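Cytosine deaminase (Klebsiella pneumoniae, PDB 4R88) probably catalyses the hydrolytic deamination of cytosine to uracil, as a metal-dependent amidohydrolase that here holds an iron(II) ion and 5-fluorocytosine. Local coordinates at residues His117-Asp122 with Phe149-Ile154; His113-Val118 with Leu205-Cys210; Ile57-Thr62 with Leu100-Met105; Gly74-Gly79 with Ile275-Arg280. All blocks are in the same frame, centred on the assembly; numbering follows the deposited sequence.

All four contacts lie round the iron and 5-fluorocytosine site of the barrel. Contacts 1 and 2 share His117 and Val118, and their centres are 11 Å apart; Phe149 of contact 1 also stacks on His209 of contact 2, a ligand of the iron. Contact 3, whose centre is 14 Å from that of contact 2, supplies a second iron ligand, His58. It is tied to strand 111-119 by hydrogen bonds from Asp119 N to Asp60 OD1 and from Leu59 N to Thr116 OG1. Contact 4 stands apart, its centre 19 to 21 Å from the others and touching none of them, yet its leucines press on the same ligand that Gln151 of contact 1 grips.

Contact 1: residues His117-Asp122 with Phe149-Ile154; sequences HVDVTD and FPQEGI. With 1LD (5-fluorocytosine), chain S.
Asp119 and Phe149 form a parallel beta bridge in which Phe149 uses both its backbone polar groups: its N gives a hydrogen bond of 2.9 Å to Val118 O, and its O takes one of 2.8 Å from Val120 N. Beyond the bridge the tight part gathers round the carboxylate of Asp119. CG stands anti to the backbone N (chi1 -176°), which carries OD2 over to the start of the next loop. There it accepts three hydrogen bonds, one from Gln151 N at 3.1 Å, met from above the carboxylate plane, and two from Thr121, whose N closes an Asx turn and whose OG1 comes in on the syn lone pair. Lys87 and Trp83 hold OD1. Thr121 OG1 in turn receives Glu152 N at 3.2 Å, and Thr121 CG2 covers Gly153 O, which has no hydrogen-bond partner in the model. Packing is looser between Val120 CG2 and Pro150 CB, 4.4 Å apart. On the solvent side, partly exposed Glu152 sends its carboxylate to Lys87. His117 and Phe149 make an offset edge-to-face pair, the edge of His117 toward the face of Phe149, planes at 85°. Gln151 holds 5-fluorocytosine with both ends of its amide, OE1 taking N1 of the ligand at 2.8 Å and NE2 giving to its O2 at 3.0 Å. Helix 160-169 covers Val120 and Pro150 through Met164, while helix 76-87 lies against Gln151 and Glu152.

Contact 2: residues His113-Val118 with Leu205-Cys210; sequences HVRTHV and LVDVHC. With FE2 (Fe (II) ion), chain T; 1LD (5-fluorocytosine), chain S.
The strands carrying Arg115 and Asp207 do not pair: their axes come no closer than 10.0 Å, at 60° between N-to-C directions, and side chains bridge the gap. Arg115 leaves its strand extended and bends at chi3 (-73°), bringing NH1 to Asp207 OD1 at 2.9 Å. This salt bridge lies in the guanidinium plane but reaches the carboxylate on its anti side, with the two planes strongly inclined. Both groups have further partners, NH2 of Arg115 bonding to Gln145 and OD2 of Asp207 to Ser240, while a water links NH1 to Val206 O. Leu205 CD1 lies 3.5 Å from Arg115 NH2. Deeper in, His117 offers a ring face to the edge of His209, whose CE1 sits 3.3 Å from His117 ND1; the planes stand at 84°. His117 NE2 is 2.8 Å from a second water, which sits beside Asp207. The His209 ring reaches the iron with its NE2 at 2.5 Å, so His117 is a second-shell residue packed against a metal ligand. A mononuclear metal site at the C-terminal ends of the barrel strands, with histidines and an aspartate as ligands, is characteristic of the amidohydrolase TIM barrel; His56, His58 and Asp308 complete this one.

Contact 3: residues Ile57-Thr62 with Leu100-Met105; sequences IHLDAT and LKTIGM. With FE2 (Fe (II) ion), chain T; 1LD (5-fluorocytosine), chain S.
Ile57, on strand 46-57, reaches helix 92-108 lightly, with CD1 4.3 Å from Thr102 CG2. His58 faces the other way, into the active site. Its NE2 binds the iron at 2.4 Å, and C6 of 5-fluorocytosine lies over one face of the ring, toward the rim, 3.6 Å from that same NE2. With His56 it makes the His-X-His pair expected at the end of the first barrel strand in amidohydrolases. Leu59 turns back to the helix and divides its two methyls: CD2 packs on Thr102 CG2 at 3.7 Å, and CD1 meets Ile103 CG1 at 4.0 Å, the Leu59 and Ile103 chains crossing at about a right angle. Asp60 OD1 accepts a hydrogen bond from Asp119 N of strand 111-119. At Thr62 the chain comes back to the helix. Its OG1 is anti to the backbone N (chi1 -168°) and meets Thr102 OG1 tip to tip in a hydrogen bond of 2.6 Å. The Thr62 hydroxyl is also bonded to Ile310 O, which gives this buried group a second partner. The loop joins the iron site, through His58, to helix 92-108, through Leu59 and Thr62. Helix 126-137 adds Val134 against Ile103, strand 111-119 backs Ile57 and Asp60, and Trp83 of helix 76-87 touches Asp60 and Ala61.

Contact 4: residues Gly74-Gly79 with Ile275-Arg280; sequences GTLFEG and IHLQGR. With 1LD (5-fluorocytosine), chain S.
One wall of the 5-fluorocytosine pocket is built where the N-cap of helix 76-87, at Thr75, meets the end of helix 271-277 at Leu277. Thr75 OG1 caps its helix by accepting from Glu78 N at 3.2 Å and is also hydrogen-bonded to Ser73 OG; Thr75 CG2 rests on Arg280 CB. Leu277 fits into this turn with CD2, 3.3 Å from Gly74 O, while its other methyl, CD1, reaches the ligand amino nitrogen N4 at 3.7 Å. Leu76 stretches CD1 to N3 of the ligand, only 3.2 Å away, so both leucines touch the ligand, one at the ring and one at its amino group. Behind them a water spans the two backbones, accepting from Leu76 N and donating to Leu277 O. Arg280 lies against Gly74. Its chain bends at chi2 (-90°), folding the guanidinium back over its own segment, where Arg280 NE at 2.8 Å and Arg280 NH2 at 3.0 Å both bond His276 O from within the guanidinium plane. That double grip fixes how the guanidinium is turned, and Gly74 CA lies over the centre of its face at 3.9 Å. Gly74, with positive phi, comes this close because it carries no side chain. Leu76 also touches Glu212, which hydrogen-bonds the ligand. Trp314 NE1 bonds Leu76 O, and the second subunit lies along the end of helix 271-277, its Arg288 bonding Ile275 O and its Leu336 packing on His276.

Contact 1: residues His117-Asp122 with Phe149-Ile154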
# COMPACT_ATOMS: atom_id res chain seq x y z
N HIS B 117 -22.25 3.13 -5.11
CA HIS B 117 -23.08 4.29 -4.79
C HIS B 117 -23.25 5.09 -6.07
O HIS B 117 -22.38 5.08 -6.94
CB HIS B 117 -22.42 5.11 -3.67
CG HIS B 117 -22.31 4.35 -2.39
ND1 HIS B 117 -23.14 4.57 -1.31
CD2 HIS B 117 -21.49 3.33 -2.02
CE1 HIS B 117 -22.84 3.74 -0.34
NE2 HIS B 117 -21.84 2.97 -0.74
N VAL B 118 -24.42 5.69 -6.23
CA VAL B 118 -24.68 6.55 -7.37
C VAL B 118 -25.31 7.82 -6.84
O VAL B 118 -26.30 7.77 -6.11
CB VAL B 118 -25.65 5.89 -8.35
CG1 VAL B 118 -25.83 6.76 -9.60
CG2 VAL B 118 -25.17 4.51 -8.72
N ASP B 119 -24.74 8.96 -7.21
CA ASP B 119 -25.22 10.24 -6.73
C ASP B 119 -26.60 10.51 -7.30
O ASP B 119 -26.76 10.58 -8.51
CB ASP B 119 -24.23 11.36 -7.10
CG ASP B 119 -24.63 12.73 -6.54
OD1 ASP B 119 -23.95 13.71 -6.90
OD2 ASP B 119 -25.59 12.84 -5.75
N VAL B 120 -27.60 10.64 -6.43
CA VAL B 120 -28.94 10.97 -6.88
C VAL B 120 -29.30 12.45 -6.69
O VAL B 120 -30.41 12.87 -7.03
CB VAL B 120 -30.01 10.03 -6.24
CG1 VAL B 120 -29.73 8.57 -6.62
CG2 VAL B 120 -30.02 10.19 -4.72
N THR B 121 -28.37 13.25 -6.17
CA THR B 121 -28.60 14.70 -6.12
C THR B 121 -28.33 15.30 -7.50
O THR B 121 -27.36 16.03 -7.72
CB THR B 121 -27.82 15.45 -5.01
OG1 THR B 121 -26.42 15.09 -5.04
CG2 THR B 121 -28.38 15.08 -3.64
N ASP B 122 -29.22 14.96 -8.43
CA ASP B 122 -29.13 15.33 -9.84
C ASP B 122 -30.54 15.13 -10.38
O ASP B 122 -31.00 14.00 -10.48
CB ASP B 122 -28.16 14.39 -10.56
CG ASP B 122 -28.04 14.68 -12.06
OD1 ASP B 122 -27.08 14.16 -12.68
OD2 ASP B 122 -28.89 15.40 -12.63
N PHE B 149 -27.40 7.35 -3.43
CA PHE B 149 -26.50 8.13 -2.59
C PHE B 149 -26.70 9.62 -2.83
O PHE B 149 -26.42 10.13 -3.91
CB PHE B 149 -25.06 7.73 -2.89
CG PHE B 149 -24.03 8.61 -2.25
CD1 PHE B 149 -24.01 8.80 -0.88
CD2 PHE B 149 -23.06 9.24 -3.02
CE1 PHE B 149 -23.04 9.62 -0.27
CE2 PHE B 149 -22.09 10.06 -2.43
CZ PHE B 149 -22.08 10.25 -1.06
N PRO B 150 -27.21 10.34 -1.82
CA PRO B 150 -27.49 11.77 -2.00
C PRO B 150 -26.24 12.59 -1.70
O PRO B 150 -26.14 13.15 -0.63
CB PRO B 150 -28.58 12.04 -0.95
CG PRO B 150 -28.26 11.07 0.17
CD PRO B 150 -27.62 9.84 -0.49
N GLN B 151 -25.28 12.62 -2.63
CA GLN B 151 -23.99 13.27 -2.39
C GLN B 151 -24.11 14.64 -1.73
O GLN B 151 -23.37 14.95 -0.78
CB GLN B 151 -23.19 13.40 -3.67
CG GLN B 151 -21.90 14.19 -3.50
CD GLN B 151 -20.88 13.40 -2.72
OE1 GLN B 151 -20.11 12.64 -3.30
NE2 GLN B 151 -20.88 13.56 -1.40
N GLU B 152 -25.03 15.47 -2.23
CA GLU B 152 -25.15 16.83 -1.72
C GLU B 152 -26.18 17.01 -0.61
O GLU B 152 -26.57 18.14 -0.29
CB GLU B 152 -25.34 17.82 -2.87
CG GLU B 152 -24.18 17.77 -3.87
CD GLU B 152 -24.30 18.83 -4.96
OE1 GLU B 152 -23.90 18.56 -6.12
OE2 GLU B 152 -24.78 19.94 -4.64
N GLY B 153 -26.58 15.90 0.01
CA GLY B 153 -27.50 15.94 1.13
C GLY B 153 -28.93 15.60 0.75
O GLY B 153 -29.34 15.76 -0.40
N ILE B 154 -29.70 15.11 1.72
CA ILE B 154 -31.13 14.86 1.54
C ILE B 154 -31.92 16.10 1.94
O ILE B 154 -32.82 16.53 1.23
CB ILE B 154 -31.61 13.67 2.41
CG1 ILE B 154 -30.86 12.39 2.00
CG2 ILE B 154 -33.14 13.50 2.29
CD1 ILE B 154 -31.21 11.12 2.82
N1 1LD S . -18.28 10.99 -1.99
C6 1LD S . -17.38 10.37 -2.77
C2 1LD S . -18.08 11.06 -0.66
O2 1LD S . -19.01 11.70 0.13
N3 1LD S . -17.00 10.53 -0.07
C4 1LD S . -16.07 9.90 -0.81
N4 1LD S . -14.92 9.35 -0.16
C5 1LD S . -16.23 9.80 -2.20
F 1LD S . -15.33 9.18 -2.96

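Contact 2: residues His113-Val118 with Leu205-Cys210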
# COMPACT_ATOMS: atom_id res chain seq x y z
N HIS B 113 -18.60 -9.38 -7.13
CA HIS B 113 -19.70 -8.74 -6.41
C HIS B 113 -19.34 -7.31 -6.11
O HIS B 113 -18.33 -7.03 -5.47
CB HIS B 113 -19.99 -9.48 -5.10
CG HIS B 113 -20.46 -10.88 -5.29
ND1 HIS B 113 -21.77 -11.19 -5.56
CD2 HIS B 113 -19.78 -12.06 -5.27
CE1 HIS B 113 -21.89 -12.50 -5.69
NE2 HIS B 113 -20.70 -13.05 -5.52
N VAL B 114 -20.16 -6.39 -6.60
CA VAL B 114 -19.87 -4.97 -6.44
C VAL B 114 -21.09 -4.23 -5.89
O VAL B 114 -22.21 -4.44 -6.35
CB VAL B 114 -19.53 -4.33 -7.80
CG1 VAL B 114 -19.17 -2.85 -7.62
CG2 VAL B 114 -18.39 -5.11 -8.50
N ARG B 115 -20.86 -3.37 -4.91
CA ARG B 115 -21.89 -2.42 -4.49
C ARG B 115 -21.44 -1.01 -4.87
O ARG B 115 -20.41 -0.56 -4.39
CB ARG B 115 -22.17 -2.51 -2.99
CG ARG B 115 -23.06 -1.38 -2.47
CD ARG B 115 -23.35 -1.51 -0.97
NE ARG B 115 -24.28 -2.60 -0.70
CZ ARG B 115 -24.67 -2.96 0.51
NH1 ARG B 115 -24.18 -2.35 1.59
NH2 ARG B 115 -25.55 -3.95 0.65
N THR B 116 -22.19 -0.35 -5.75
CA THR B 116 -21.86 1.00 -6.17
C THR B 116 -22.81 2.03 -5.60
O THR B 116 -24.02 1.84 -5.57
CB THR B 116 -21.79 1.16 -7.72
OG1 THR B 116 -21.27 2.46 -8.04
CG2 THR B 116 -23.19 0.99 -8.39
N HIS B 117 -22.25 3.13 -5.11
CA HIS B 117 -23.08 4.29 -4.79
C HIS B 117 -23.25 5.09 -6.07
O HIS B 117 -22.38 5.08 -6.94
CB HIS B 117 -22.42 5.11 -3.67
CG HIS B 117 -22.31 4.35 -2.39
ND1 HIS B 117 -23.14 4.57 -1.31
CD2 HIS B 117 -21.49 3.33 -2.02
CE1 HIS B 117 -22.84 3.74 -0.34
NE2 HIS B 117 -21.84 2.97 -0.74
N VAL B 118 -24.42 5.69 -6.23
CA VAL B 118 -24.68 6.55 -7.37
C VAL B 118 -25.31 7.82 -6.84
O VAL B 118 -26.30 7.77 -6.11
CB VAL B 118 -25.65 5.89 -8.35
CG1 VAL B 118 -25.83 6.76 -9.60
CG2 VAL B 118 -25.17 4.51 -8.72
N LEU B 205 -32.07 -2.46 1.48
CA LEU B 205 -30.90 -2.42 2.34
C LEU B 205 -30.51 -0.96 2.61
O LEU B 205 -31.06 -0.05 2.00
CB LEU B 205 -29.72 -3.20 1.73
CG LEU B 205 -30.01 -4.64 1.27
CD1 LEU B 205 -28.76 -5.30 0.69
CD2 LEU B 205 -30.54 -5.46 2.42
N VAL B 206 -29.57 -0.76 3.53
CA VAL B 206 -29.12 0.58 3.91
C VAL B 206 -27.60 0.58 3.93
O VAL B 206 -26.97 -0.36 4.42
CB VAL B 206 -29.62 0.96 5.32
CG1 VAL B 206 -28.97 2.24 5.81
CG2 VAL B 206 -31.13 1.09 5.31
N ASP B 207 -27.00 1.64 3.38
CA ASP B 207 -25.56 1.81 3.45
C ASP B 207 -25.25 3.30 3.39
O ASP B 207 -25.31 3.93 2.34
CB ASP B 207 -24.86 1.07 2.31
CG ASP B 207 -23.33 1.09 2.45
OD1 ASP B 207 -22.67 0.14 1.99
OD2 ASP B 207 -22.80 2.07 3.02
N VAL B 208 -24.90 3.84 4.55
CA VAL B 208 -24.81 5.27 4.74
C VAL B 208 -23.35 5.72 4.86
O VAL B 208 -22.58 5.10 5.58
CB VAL B 208 -25.60 5.68 6.03
CG1 VAL B 208 -25.38 7.15 6.38
CG2 VAL B 208 -27.08 5.39 5.88
N HIS B 209 -22.97 6.76 4.12
CA HIS B 209 -21.68 7.43 4.36
C HIS B 209 -21.81 8.13 5.67
O HIS B 209 -22.45 9.17 5.77
CB HIS B 209 -21.38 8.50 3.32
CG HIS B 209 -20.94 7.95 2.00
ND1 HIS B 209 -21.73 7.12 1.24
CD2 HIS B 209 -19.79 8.12 1.31
CE1 HIS B 209 -21.10 6.80 0.13
NE2 HIS B 209 -19.92 7.40 0.15
N CYS B 210 -21.21 7.55 6.70
CA CYS B 210 -21.51 7.96 8.05
C CYS B 210 -20.25 8.55 8.69
O CYS B 210 -19.25 7.85 8.84
CB CYS B 210 -22.01 6.75 8.85
SG CYS B 210 -22.88 7.18 10.35
FE FE2 T . -17.70 6.63 -0.64
N1 1LD S . -18.28 10.99 -1.99
C6 1LD S . -17.38 10.37 -2.77
C2 1LD S . -18.08 11.06 -0.66
O2 1LD S . -19.01 11.70 0.13
N3 1LD S . -17.00 10.53 -0.07
C4 1LD S . -16.07 9.90 -0.81
N4 1LD S . -14.92 9.35 -0.16
C5 1LD S . -16.23 9.80 -2.20
F 1LD S . -15.33 9.18 -2.96
O HOH W 1 -26.14 -2.97 3.66
O HOH W 2 -20.90 0.63 0.42

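Contact 3: residues Ile57-Thr62 with Leu100-Met105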
# COMPACT_ATOMS: atom_id res chain seq x y z
N ILE B 57 -17.97 1.33 -3.90
CA ILE B 57 -17.28 2.06 -4.96
C ILE B 57 -18.24 3.07 -5.62
O ILE B 57 -19.44 2.91 -5.55
CB ILE B 57 -16.68 1.09 -5.99
CG1 ILE B 57 -15.65 1.80 -6.87
CG2 ILE B 57 -17.80 0.43 -6.84
CD1 ILE B 57 -14.77 0.83 -7.65
N HIS B 58 -17.70 4.14 -6.20
CA HIS B 58 -18.52 5.15 -6.87
C HIS B 58 -18.34 5.06 -8.38
O HIS B 58 -17.56 5.82 -8.95
CB HIS B 58 -18.12 6.56 -6.40
CG HIS B 58 -18.47 6.83 -4.98
ND1 HIS B 58 -19.63 7.49 -4.61
CD2 HIS B 58 -17.85 6.51 -3.82
CE1 HIS B 58 -19.70 7.56 -3.30
NE2 HIS B 58 -18.63 6.97 -2.80
N LEU B 59 -19.05 4.12 -9.02
CA LEU B 59 -18.93 3.91 -10.46
C LEU B 59 -19.43 5.08 -11.33
O LEU B 59 -18.99 5.22 -12.48
CB LEU B 59 -19.65 2.64 -10.91
CG LEU B 59 -19.07 1.30 -10.49
CD1 LEU B 59 -19.88 0.17 -11.13
CD2 LEU B 59 -17.59 1.22 -10.87
N ASP B 60 -20.35 5.88 -10.82
CA ASP B 60 -20.82 7.03 -11.60
C ASP B 60 -19.71 8.07 -11.77
O ASP B 60 -19.65 8.75 -12.79
CB ASP B 60 -22.12 7.64 -11.05
CG ASP B 60 -21.97 8.20 -9.65
OD1 ASP B 60 -22.80 9.05 -9.27
OD2 ASP B 60 -21.03 7.79 -8.93
N ALA B 61 -18.81 8.13 -10.79
CA ALA B 61 -17.72 9.10 -10.78
C ALA B 61 -16.39 8.53 -11.28
O ALA B 61 -15.42 9.27 -11.42
CB ALA B 61 -17.54 9.67 -9.38
N THR B 62 -16.32 7.22 -11.54
CA THR B 62 -15.04 6.60 -11.88
C THR B 62 -14.45 7.17 -13.19
O THR B 62 -15.18 7.50 -14.11
CB THR B 62 -15.13 5.05 -11.96
OG1 THR B 62 -13.81 4.48 -12.02
CG2 THR B 62 -15.92 4.61 -13.19
N LEU B 100 -18.26 0.62 -17.28
CA LEU B 100 -17.92 -0.68 -17.87
C LEU B 100 -16.42 -0.89 -17.91
O LEU B 100 -15.93 -1.99 -17.66
CB LEU B 100 -18.50 -0.83 -19.28
CG LEU B 100 -20.02 -1.02 -19.33
CD1 LEU B 100 -20.50 -0.96 -20.77
CD2 LEU B 100 -20.42 -2.33 -18.67
N LYS B 101 -15.68 0.18 -18.20
CA LYS B 101 -14.23 0.10 -18.19
C LYS B 101 -13.71 -0.23 -16.78
O LYS B 101 -12.83 -1.08 -16.61
CB LYS B 101 -13.62 1.39 -18.74
CG LYS B 101 -12.10 1.38 -18.70
CD LYS B 101 -11.49 2.43 -19.61
CE LYS B 101 -9.96 2.36 -19.54
NZ LYS B 101 -9.32 3.41 -20.37
N THR B 102 -14.27 0.42 -15.76
CA THR B 102 -13.87 0.12 -14.38
C THR B 102 -14.30 -1.28 -13.95
O THR B 102 -13.57 -1.98 -13.24
CB THR B 102 -14.34 1.21 -13.40
OG1 THR B 102 -13.62 2.42 -13.67
CG2 THR B 102 -14.08 0.80 -11.94
N ILE B 103 -15.47 -1.70 -14.41
CA ILE B 103 -15.93 -3.06 -14.13
C ILE B 103 -14.95 -4.08 -14.72
O ILE B 103 -14.70 -5.12 -14.13
CB ILE B 103 -17.39 -3.26 -14.62
CG1 ILE B 103 -18.34 -2.55 -13.67
CG2 ILE B 103 -17.75 -4.75 -14.72
CD1 ILE B 103 -19.78 -2.49 -14.19
N GLY B 104 -14.37 -3.76 -15.87
CA GLY B 104 -13.36 -4.59 -16.48
C GLY B 104 -12.12 -4.71 -15.60
O GLY B 104 -11.51 -5.78 -15.53
N MET B 105 -11.75 -3.62 -14.92
CA MET B 105 -10.62 -3.65 -14.00
C MET B 105 -10.93 -4.55 -12.81
O MET B 105 -10.09 -5.35 -12.42
CB MET B 105 -10.29 -2.27 -13.44
CG MET B 105 -10.02 -1.19 -14.46
SD MET B 105 -9.48 0.30 -13.59
CE MET B 105 -9.55 1.51 -14.92
FE FE2 T . -17.70 6.63 -0.64
N1 1LD S . -18.28 10.99 -1.99
C6 1LD S . -17.38 10.37 -2.77
C2 1LD S . -18.08 11.06 -0.66
O2 1LD S . -19.01 11.70 0.13
N3 1LD S . -17.00 10.53 -0.07
C4 1LD S . -16.07 9.90 -0.81
N4 1LD S . -14.92 9.35 -0.16
C5 1LD S . -16.23 9.80 -2.20
F 1LD S . -15.33 9.18 -2.96

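Contact 4: residues Gly74-Gly79 with Ile275-Arg280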
# COMPACT_ATOMS: atom_id res chain seq x y z
N GLY B 74 -6.99 17.89 -1.97
CA GLY B 74 -7.05 16.50 -1.57
C GLY B 74 -8.05 16.28 -0.45
O GLY B 74 -7.87 15.39 0.38
N THR B 75 -9.11 17.10 -0.41
CA THR B 75 -10.09 17.00 0.66
C THR B 75 -11.44 16.45 0.17
O THR B 75 -11.75 16.55 -1.02
CB THR B 75 -10.32 18.36 1.35
OG1 THR B 75 -10.81 19.30 0.38
CG2 THR B 75 -9.02 18.90 1.96
N LEU B 76 -12.22 15.88 1.08
CA LEU B 76 -13.56 15.41 0.76
C LEU B 76 -14.41 16.55 0.17
O LEU B 76 -15.11 16.38 -0.84
CB LEU B 76 -14.24 14.86 2.01
CG LEU B 76 -15.72 14.50 1.82
CD1 LEU B 76 -15.85 13.36 0.83
CD2 LEU B 76 -16.39 14.14 3.14
N PHE B 77 -14.32 17.72 0.78
CA PHE B 77 -15.15 18.85 0.39
C PHE B 77 -14.83 19.40 -1.00
O PHE B 77 -15.75 19.62 -1.79
CB PHE B 77 -15.11 19.94 1.46
CG PHE B 77 -15.35 19.40 2.85
CD1 PHE B 77 -14.41 19.59 3.86
CD2 PHE B 77 -16.50 18.68 3.14
CE1 PHE B 77 -14.62 19.09 5.14
CE2 PHE B 77 -16.72 18.17 4.41
CZ PHE B 77 -15.78 18.37 5.41
N GLU B 78 -13.56 19.62 -1.32
CA GLU B 78 -13.23 20.06 -2.68
C GLU B 78 -13.64 19.01 -3.72
O GLU B 78 -14.09 19.36 -4.82
CB GLU B 78 -11.74 20.41 -2.85
CG GLU B 78 -11.44 20.93 -4.25
CD GLU B 78 -10.04 21.49 -4.42
OE1 GLU B 78 -9.66 21.77 -5.57
OE2 GLU B 78 -9.33 21.67 -3.41
N GLY B 79 -13.51 17.74 -3.37
CA GLY B 79 -13.93 16.66 -4.24
C GLY B 79 -15.40 16.78 -4.63
O GLY B 79 -15.76 16.60 -5.78
N ILE B 275 -6.83 7.51 4.20
CA ILE B 275 -5.48 7.98 4.49
C ILE B 275 -5.18 9.22 3.63
O ILE B 275 -4.51 10.15 4.07
CB ILE B 275 -4.41 6.88 4.29
CG1 ILE B 275 -3.15 7.24 5.07
CG2 ILE B 275 -4.10 6.66 2.83
CD1 ILE B 275 -3.35 7.12 6.57
N HIS B 276 -5.75 9.25 2.43
CA HIS B 276 -5.58 10.35 1.49
C HIS B 276 -6.45 11.57 1.85
O HIS B 276 -5.97 12.71 1.81
CB HIS B 276 -5.92 9.86 0.08
CG HIS B 276 -6.12 10.95 -0.93
ND1 HIS B 276 -5.12 11.84 -1.26
CD2 HIS B 276 -7.20 11.30 -1.67
CE1 HIS B 276 -5.58 12.69 -2.17
NE2 HIS B 276 -6.84 12.38 -2.44
N LEU B 277 -7.72 11.33 2.20
CA LEU B 277 -8.67 12.42 2.46
C LEU B 277 -8.72 12.92 3.90
O LEU B 277 -9.08 14.07 4.15
CB LEU B 277 -10.09 12.03 2.02
CG LEU B 277 -10.39 11.77 0.54
CD1 LEU B 277 -11.85 11.37 0.38
CD2 LEU B 277 -10.06 12.98 -0.34
N GLN B 278 -8.39 12.05 4.86
CA GLN B 278 -8.42 12.45 6.26
C GLN B 278 -7.06 13.00 6.70
O GLN B 278 -6.05 12.84 6.00
CB GLN B 278 -8.82 11.30 7.17
CG GLN B 278 -10.12 10.58 6.77
CD GLN B 278 -11.29 11.53 6.62
OE1 GLN B 278 -11.90 11.62 5.55
NE2 GLN B 278 -11.63 12.23 7.70
N GLY B 279 -7.05 13.67 7.85
CA GLY B 279 -5.82 14.21 8.40
C GLY B 279 -5.39 15.50 7.71
O GLY B 279 -4.33 16.05 8.01
N ARG B 280 -6.22 15.99 6.80
CA ARG B 280 -5.87 17.17 6.01
C ARG B 280 -6.01 18.45 6.82
O ARG B 280 -5.43 19.47 6.47
CB ARG B 280 -6.75 17.26 4.76
CG ARG B 280 -6.51 16.13 3.77
CD ARG B 280 -5.43 16.52 2.79
NE ARG B 280 -5.18 15.43 1.85
CZ ARG B 280 -4.21 15.45 0.95
NH1 ARG B 280 -3.41 16.50 0.84
NH2 ARG B 280 -4.06 14.41 0.15
N1 1LD S . -18.28 10.99 -1.99
C6 1LD S . -17.38 10.37 -2.77
C2 1LD S . -18.08 11.06 -0.66
O2 1LD S . -19.01 11.70 0.13
N3 1LD S . -17.00 10.53 -0.07
C4 1LD S . -16.07 9.90 -0.81
N4 1LD S . -14.92 9.35 -0.16
C5 1LD S . -16.23 9.80 -2.20
F 1LD S . -15.33 9.18 -2.96
O HOH W 3 -11.30 15.77 3.81